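Local coordinates for protein 2-C-methyl-D-erythritol 4-phosphate cytidylyltransferase (Neisseria gonorrhoeae, PDB 1VGW) that probably catalyses the transfer of a cytidylyl group from CTP to 2-C-methyl-D-erythritol 4-phosphate in the non-mevalonate route to isoprenoids, at residues Glu120-Leu125 against Gln167-Phe172; Asp191-Val196 against Val201-Ile206. All coordinates share one frame; numbering follows the deposited sequence.

Contact 1 of 2, residues Glu120-Leu125 against Gln167-Phe172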
ATOM      1  N   GLU B 120       2.328 -12.282 -14.742  1.00 44.48           N
ATOM      2  CA  GLU B 120       2.380 -11.223 -15.731  1.00 46.62           C
ATOM      3  C   GLU B 120       3.369 -10.120 -15.342  1.00 45.76           C
ATOM      4  O   GLU B 120       4.035  -9.525 -16.206  1.00 45.42           O
ATOM      5  CB  GLU B 120       0.968 -10.627 -15.898  1.00 51.92           C
ATOM      6  CG  GLU B 120       0.676 -10.156 -17.304  1.00 59.42           C
ATOM      7  CD  GLU B 120      -0.765  -9.760 -17.556  1.00 66.40           C
ATOM      8  OE1 GLU B 120      -1.011  -8.943 -18.494  1.00 65.88           O
ATOM      9  OE2 GLU B 120      -1.682 -10.266 -16.861  1.00 66.30           O
ATOM     10  N   ALA B 121       3.474  -9.866 -14.033  1.00 43.44           N
ATOM     11  CA  ALA B 121       4.355  -8.834 -13.504  1.00 40.95           C
ATOM     12  C   ALA B 121       5.825  -9.231 -13.683  1.00 39.30           C
ATOM     13  O   ALA B 121       6.693  -8.415 -13.947  1.00 36.29           O
ATOM     14  CB  ALA B 121       4.052  -8.543 -12.040  1.00 33.55           C
ATOM     15  N   LEU B 122       6.082 -10.530 -13.535  1.00 38.59           N
ATOM     16  CA  LEU B 122       7.421 -11.084 -13.695  1.00 37.62           C
ATOM     17  C   LEU B 122       7.870 -10.935 -15.153  1.00 39.38           C
ATOM     18  O   LEU B 122       9.003 -10.472 -15.387  1.00 38.24           O
ATOM     19  CB  LEU B 122       7.470 -12.519 -13.240  1.00 35.04           C
ATOM     20  CG  LEU B 122       8.752 -13.302 -13.255  1.00 37.50           C
ATOM     21  CD1 LEU B 122       9.869 -12.645 -12.469  1.00 37.84           C
ATOM     22  CD2 LEU B 122       8.564 -14.732 -12.756  1.00 35.75           C
ATOM     23  N   ALA B 123       6.982 -11.256 -16.090  1.00 37.72           N
ATOM     24  CA  ALA B 123       7.228 -11.139 -17.502  1.00 37.92           C
ATOM     25  C   ALA B 123       7.605  -9.712 -17.893  1.00 39.28           C
ATOM     26  O   ALA B 123       8.630  -9.516 -18.574  1.00 40.13           O
ATOM     27  CB  ALA B 123       6.030 -11.611 -18.323  1.00 36.49           C
ATOM     28  N   ARG B 124       6.829  -8.718 -17.471  1.00 38.33           N
ATOM     29  CA  ARG B 124       7.162  -7.312 -17.736  1.00 36.89           C
ATOM     30  C   ARG B 124       8.548  -6.934 -17.212  1.00 36.37           C
ATOM     31  O   ARG B 124       9.339  -6.283 -17.907  1.00 38.19           O
ATOM     32  CB  ARG B 124       6.140  -6.419 -17.021  1.00 38.46           C
ATOM     33  CG  ARG B 124       5.064  -5.833 -17.902  1.00 37.67           C
ATOM     34  CD  ARG B 124       4.523  -4.542 -17.312  1.00 37.17           C
ATOM     35  NE  ARG B 124       4.047  -4.704 -15.964  1.00 40.16           N
ATOM     36  CZ  ARG B 124       2.955  -5.304 -15.532  1.00 40.42           C
ATOM     37  NH1 ARG B 124       2.706  -5.321 -14.224  1.00 40.60           N
ATOM     38  NH2 ARG B 124       2.115  -5.895 -16.365  1.00 45.05           N
ATOM     39  N   LEU B 125       8.903  -7.336 -15.993  1.00 34.22           N
ATOM     40  CA  LEU B 125      10.238  -6.998 -15.478  1.00 32.44           C
ATOM     41  C   LEU B 125      11.335  -7.586 -16.339  1.00 32.68           C
ATOM     42  O   LEU B 125      12.390  -6.978 -16.551  1.00 33.25           O
ATOM     43  CB  LEU B 125      10.381  -7.473 -14.038  1.00 26.09           C
ATOM     44  CG  LEU B 125      11.702  -7.319 -13.315  1.00 29.03           C
ATOM     45  CD1 LEU B 125      12.011  -5.830 -13.064  1.00 28.68           C
ATOM     46  CD2 LEU B 125      11.711  -8.084 -11.981  1.00 22.83           C
ATOM     47  N   GLN B 167       8.945  -2.565  -4.747  1.00 30.45           N
ATOM     48  CA  GLN B 167       8.581  -3.951  -4.486  1.00 29.96           C
ATOM     49  C   GLN B 167       9.787  -4.805  -4.913  1.00 31.44           C
ATOM     50  O   GLN B 167      10.916  -4.257  -4.895  1.00 33.70           O
ATOM     51  CB  GLN B 167       7.350  -4.380  -5.262  1.00 29.03           C
ATOM     52  CG  GLN B 167       6.093  -3.606  -4.938  1.00 30.97           C
ATOM     53  CD  GLN B 167       4.837  -4.130  -5.589  1.00 34.23           C
ATOM     54  OE1 GLN B 167       4.826  -4.551  -6.765  1.00 30.36           O
ATOM     55  NE2 GLN B 167       3.736  -4.096  -4.823  1.00 29.83           N
ATOM     56  N   THR B 168       9.639  -6.087  -5.099  1.00 29.07           N
ATOM     57  CA  THR B 168      10.660  -6.989  -5.593  1.00 25.72           C
ATOM     58  C   THR B 168       9.965  -7.845  -6.645  1.00 28.15           C
ATOM     59  O   THR B 168       8.703  -7.825  -6.670  1.00 29.22           O
ATOM     60  CB  THR B 168      11.330  -7.808  -4.521  1.00 27.98           C
ATOM     61  OG1 THR B 168      10.432  -8.816  -4.061  1.00 30.19           O
ATOM     62  CG2 THR B 168      11.819  -6.996  -3.314  1.00 26.28           C
ATOM     63  N   PRO B 169      10.661  -8.524  -7.545  1.00 26.82           N
ATOM     64  CA  PRO B 169      12.094  -8.622  -7.614  1.00 23.87           C
ATOM     65  C   PRO B 169      12.764  -7.379  -8.131  1.00 23.16           C
ATOM     66  O   PRO B 169      12.076  -6.488  -8.663  1.00 22.46           O
ATOM     67  CB  PRO B 169      12.334  -9.796  -8.596  1.00 24.11           C
ATOM     68  CG  PRO B 169      11.000 -10.440  -8.792  1.00 24.04           C
ATOM     69  CD  PRO B 169      10.017  -9.283  -8.679  1.00 23.87           C
ATOM     70  N   GLN B 170      14.026  -7.215  -7.821  1.00 23.97           N
ATOM     71  CA  GLN B 170      14.907  -6.129  -8.285  1.00 23.77           C
ATOM     72  C   GLN B 170      15.970  -6.835  -9.173  1.00 22.69           C
ATOM     73  O   GLN B 170      16.682  -7.688  -8.638  1.00 20.50           O
ATOM     74  CB  GLN B 170      15.603  -5.431  -7.093  1.00 19.55           C
ATOM     75  CG  GLN B 170      14.508  -4.893  -6.137  1.00 25.28           C
ATOM     76  CD  GLN B 170      14.858  -3.678  -5.331  1.00 27.18           C
ATOM     77  OE1 GLN B 170      15.984  -3.324  -5.012  1.00 27.59           O
ATOM     78  NE2 GLN B 170      13.815  -2.946  -4.853  1.00 29.09           N
ATOM     79  N   LEU B 171      15.982  -6.489 -10.444  1.00 24.07           N
ATOM     80  CA  LEU B 171      16.829  -7.170 -11.443  1.00 25.01           C
ATOM     81  C   LEU B 171      18.055  -6.431 -11.893  1.00 27.10           C
ATOM     82  O   LEU B 171      17.929  -5.384 -12.563  1.00 26.57           O
ATOM     83  CB  LEU B 171      15.910  -7.543 -12.591  1.00 18.64           C
ATOM     84  CG  LEU B 171      16.201  -7.661 -14.034  1.00 23.93           C
ATOM     85  CD1 LEU B 171      17.641  -7.582 -14.504  1.00 16.97           C
ATOM     86  CD2 LEU B 171      15.501  -8.853 -14.658  1.00 14.83           C
ATOM     87  N   PHE B 172      19.252  -6.957 -11.607  1.00 26.39           N
ATOM     88  CA  PHE B 172      20.511  -6.399 -12.034  1.00 26.39           C
ATOM     89  C   PHE B 172      21.508  -7.440 -12.574  1.00 27.92           C
ATOM     90  O   PHE B 172      21.462  -8.629 -12.212  1.00 27.21           O
ATOM     91  CB  PHE B 172      21.193  -5.629 -10.859  1.00 20.54           C
ATOM     92  CG  PHE B 172      20.330  -4.487 -10.388  1.00 23.11           C
ATOM     93  CD1 PHE B 172      19.648  -4.602  -9.163  1.00 18.27           C
ATOM     94  CD2 PHE B 172      20.081  -3.379 -11.179  1.00 19.71           C
ATOM     95  CE1 PHE B 172      18.785  -3.580  -8.792  1.00 16.56           C
ATOM     96  CE2 PHE B 172      19.255  -2.349 -10.797  1.00 15.54           C
ATOM     97  CZ  PHE B 172      18.581  -2.478  -9.555  1.00 15.34           C
TER
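With chi1 at 176°, Leu125 places CG trans to the main-chain nitrogen, and its second torsion then extends CD2 away from the helix, onto Pro169; Leu122, one turn earlier, has a similar chi1 and reaches the same proline with CD1. The contact is helix-on-sheet packing in the Rossmann-like α/β fold of the IspD cytidylyltransferases. The axes of residues 120-125 of the helix and 169-172 of the strand run nearly parallel, 21° apart and 10.2 Å from each other at the closest. Leu125 CD2 rests over one face of the pyrrolidine ring, 3.8 Å from Pro169 CB and nearly as close to CG and CD. Leu122 adds a looser touch, its CD1 lying 4.4 Å from Pro169 CG. About a right angle round from the proline, Leu171 CB approaches Leu125 CG at 4.3 Å, so this leucine packs against two residues that face the helix from the same side of the strand. Leu138 and Leu108, on the two flanking strands, widen the apolar layer. The peptide bond before Pro169 is cis, where the chain turns a corner at Thr168. Gln170 points to the opposite side of the sheet, and its amide reaches back across the corner: Gln170 NE2 donates to Gln167 O over 3.2 Å, almost straight out along the C=O bond.

Contact 2 of 2, residues Asp191-Val196 against Val201-Ile206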
ATOM      1  N   ASP B 191      17.476  -0.892  -0.247  1.00 29.11           N
ATOM      2  CA  ASP B 191      17.256  -1.969  -1.195  1.00 29.80           C
ATOM      3  C   ASP B 191      18.415  -2.130  -2.209  1.00 29.65           C
ATOM      4  O   ASP B 191      19.408  -1.395  -2.108  1.00 28.40           O
ATOM      5  CB  ASP B 191      15.924  -1.810  -1.923  1.00 26.99           C
ATOM      6  CG  ASP B 191      15.747  -0.603  -2.765  1.00 26.82           C
ATOM      7  OD1 ASP B 191      14.690  -0.320  -3.384  1.00 27.04           O
ATOM      8  OD2 ASP B 191      16.666   0.219  -2.869  1.00 34.15           O
ATOM      9  N   GLU B 192      18.336  -3.144  -3.105  1.00 27.03           N
ATOM     10  CA  GLU B 192      19.434  -3.335  -4.059  1.00 27.61           C
ATOM     11  C   GLU B 192      19.551  -2.123  -5.003  1.00 26.27           C
ATOM     12  O   GLU B 192      20.693  -1.700  -5.218  1.00 26.92           O
ATOM     13  CB  GLU B 192      19.420  -4.625  -4.851  1.00 25.44           C
ATOM     14  CG  GLU B 192      19.677  -5.907  -4.085  1.00 25.10           C
ATOM     15  CD  GLU B 192      18.545  -6.259  -3.101  1.00 30.26           C
ATOM     16  OE1 GLU B 192      18.820  -6.898  -2.061  1.00 28.43           O
ATOM     17  OE2 GLU B 192      17.358  -5.923  -3.318  1.00 26.57           O
ATOM     18  N   ALA B 193      18.479  -1.569  -5.496  1.00 22.22           N
ATOM     19  CA  ALA B 193      18.498  -0.407  -6.339  1.00 24.35           C
ATOM     20  C   ALA B 193      19.291   0.735  -5.739  1.00 28.05           C
ATOM     21  O   ALA B 193      20.125   1.358  -6.401  1.00 31.38           O
ATOM     22  CB  ALA B 193      17.100   0.043  -6.725  1.00 20.28           C
ATOM     23  N   SER B 194      19.121   1.041  -4.450  1.00 30.64           N
ATOM     24  CA  SER B 194      19.828   2.159  -3.848  1.00 30.40           C
ATOM     25  C   SER B 194      21.329   1.950  -3.835  1.00 28.23           C
ATOM     26  O   SER B 194      22.072   2.934  -3.745  1.00 28.54           O
ATOM     27  CB  SER B 194      19.265   2.512  -2.460  1.00 30.89           C
ATOM     28  OG  SER B 194      19.837   1.701  -1.452  1.00 25.91           O
ATOM     29  N   ALA B 195      21.839   0.733  -3.792  1.00 27.44           N
ATOM     30  CA  ALA B 195      23.289   0.515  -3.915  1.00 28.57           C
ATOM     31  C   ALA B 195      23.710   0.669  -5.400  1.00 28.78           C
ATOM     32  O   ALA B 195      24.803   1.157  -5.681  1.00 30.54           O
ATOM     33  CB  ALA B 195      23.763  -0.827  -3.449  1.00 28.44           C
ATOM     34  N   VAL B 196      22.853   0.319  -6.335  1.00 28.02           N
ATOM     35  CA  VAL B 196      23.193   0.532  -7.743  1.00 29.18           C
ATOM     36  C   VAL B 196      23.229   2.030  -8.036  1.00 29.16           C
ATOM     37  O   VAL B 196      24.195   2.494  -8.639  1.00 26.88           O
ATOM     38  CB  VAL B 196      22.307  -0.268  -8.690  1.00 27.14           C
ATOM     39  CG1 VAL B 196      22.427   0.193 -10.143  1.00 28.88           C
ATOM     40  CG2 VAL B 196      22.740  -1.762  -8.675  1.00 28.52           C
ATOM     41  N   VAL B 201      24.356   4.940 -11.584  1.00 30.64           N
ATOM     42  CA  VAL B 201      23.488   4.268 -12.562  1.00 29.80           C
ATOM     43  C   VAL B 201      22.028   4.461 -12.119  1.00 29.91           C
ATOM     44  O   VAL B 201      21.781   4.186 -10.931  1.00 32.92           O
ATOM     45  CB  VAL B 201      23.770   2.747 -12.532  1.00 30.99           C
ATOM     46  CG1 VAL B 201      22.808   2.008 -13.453  1.00 31.01           C
ATOM     47  CG2 VAL B 201      25.205   2.381 -12.773  1.00 27.45           C
ATOM     48  N   ARG B 202      21.093   4.718 -12.969  1.00 28.05           N
ATOM     49  CA  ARG B 202      19.691   4.916 -12.702  1.00 26.92           C
ATOM     50  C   ARG B 202      18.818   3.773 -13.202  1.00 26.91           C
ATOM     51  O   ARG B 202      18.445   3.760 -14.400  1.00 26.57           O
ATOM     52  CB  ARG B 202      19.242   6.186 -13.439  1.00 27.08           C
ATOM     53  CG  ARG B 202      19.910   7.489 -12.922  1.00 27.81           C
ATOM     54  CD  ARG B 202      19.160   8.632 -13.641  1.00 30.79           C
ATOM     55  NE  ARG B 202      19.197   9.873 -12.921  1.00 37.50           N
ATOM     56  CZ  ARG B 202      18.416  10.916 -13.256  1.00 39.70           C
ATOM     57  NH1 ARG B 202      17.560  10.822 -14.249  1.00 41.08           N
ATOM     58  NH2 ARG B 202      18.569  12.034 -12.579  1.00 40.85           N
ATOM     59  N   PRO B 203      18.333   2.895 -12.325  1.00 27.72           N
ATOM     60  CA  PRO B 203      17.535   1.737 -12.774  1.00 27.38           C
ATOM     61  C   PRO B 203      16.170   2.126 -13.272  1.00 27.74           C
ATOM     62  O   PRO B 203      15.651   3.184 -12.885  1.00 28.45           O
ATOM     63  CB  PRO B 203      17.483   0.823 -11.571  1.00 25.27           C
ATOM     64  CG  PRO B 203      18.627   1.238 -10.722  1.00 25.85           C
ATOM     65  CD  PRO B 203      18.705   2.755 -10.902  1.00 25.26           C
ATOM     66  N   LEU B 204      15.586   1.342 -14.184  1.00 29.05           N
ATOM     67  CA  LEU B 204      14.231   1.661 -14.661  1.00 31.03           C
ATOM     68  C   LEU B 204      13.203   1.364 -13.558  1.00 31.13           C
ATOM     69  O   LEU B 204      13.451   0.533 -12.669  1.00 30.62           O
ATOM     70  CB  LEU B 204      13.851   0.837 -15.903  1.00 27.83           C
ATOM     71  CG  LEU B 204      14.745   0.788 -17.110  1.00 33.78           C
ATOM     72  CD1 LEU B 204      14.281  -0.271 -18.115  1.00 35.09           C
ATOM     73  CD2 LEU B 204      14.763   2.125 -17.849  1.00 37.88           C
ATOM     74  N   LEU B 205      12.035   1.987 -13.633  1.00 32.03           N
ATOM     75  CA  LEU B 205      10.919   1.686 -12.742  1.00 32.13           C
ATOM     76  C   LEU B 205       9.841   0.984 -13.616  1.00 32.61           C
ATOM     77  O   LEU B 205       9.333   1.613 -14.552  1.00 30.63           O
ATOM     78  CB  LEU B 205      10.271   2.898 -12.084  1.00 31.12           C
ATOM     79  CG  LEU B 205      11.013   3.543 -10.924  1.00 34.50           C
ATOM     80  CD1 LEU B 205      10.630   5.009 -10.781  1.00 34.37           C
ATOM     81  CD2 LEU B 205      10.816   2.810  -9.604  1.00 31.28           C
ATOM     82  N   ILE B 206       9.550  -0.267 -13.294  1.00 32.88           N
ATOM     83  CA  ILE B 206       8.533  -1.060 -14.013  1.00 31.55           C
ATOM     84  C   ILE B 206       7.323  -1.304 -13.091  1.00 32.74           C
ATOM     85  O   ILE B 206       7.410  -1.534 -11.873  1.00 28.93           O
ATOM     86  CB  ILE B 206       9.152  -2.369 -14.473  1.00 31.94           C
ATOM     87  CG1 ILE B 206      10.198  -2.072 -15.609  1.00 33.64           C
ATOM     88  CG2 ILE B 206       8.192  -3.416 -14.947  1.00 26.32           C
ATOM     89  CD1 ILE B 206      11.590  -2.416 -15.082  1.00 35.42           C
TER
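Val196 and Ala193, one turn apart on helix 192-197, present a shallow apolar groove to Pro203, in an α-loop-β unit that leads from this helix into strand 204-207 of the central α/β sheet. The bump that enters the groove is the proline ring: Pro203 CG comes within 4.0 Å of Val196 CG1 and 4.4 Å of Ala193 CB, which forms one wall of the hollow. Val196 in turn supplies a bump of its own. With CG1 anti to the backbone N (chi1 166°), this methyl projects between Pro203 and Val201, lying 3.7 Å from Val201 CB and 3.8 Å from Val201 CG1. The two valines meet at an angle, Val196 CG1 against the CB and CG1 of Val201, while Phe172 of strand 169-173 packs on both Val196 and Pro203 and continues the apolar patch. All of this is van der Waals packing, and the hydrogen bonds and salt bridge described here lie at the start of the helix and at the subunit interface. Lys147 of the second subunit forms a salt bridge with Asp191, and that subunit also bonds to the backbone of Pro203 and Leu205. Asp191 is the N-cap of the helix: its OD2 accepts from Ser194 N at 3.0 Å, the donor lying on the anti side and 34° out of the carboxylate plane.

In the fold
Along the chain the segments of contact 1 both precede those of contact 2, and the centres of the two contacts lie 12 Å apart. Both reach the mixed central sheet, where strand 136-141 pairs antiparallel with 169-173 and parallel with 204-207. Helix 119-129 packs on one face, while strand 169-173 sends Gln170 and Phe172 the other way, to helix 192-197. There Gln170 is probably hydrogen-bonded through OE1 to Ala193 N and through NE2 to Asp191 OD1. A single strand thus joins two helical layers. Both contacts are buried; contact 1 lies about 11 Å from the predicted MEP-positioning Lys214 (Pro169 to Lys214 side chains), and contact 2 also borders the dimer interface.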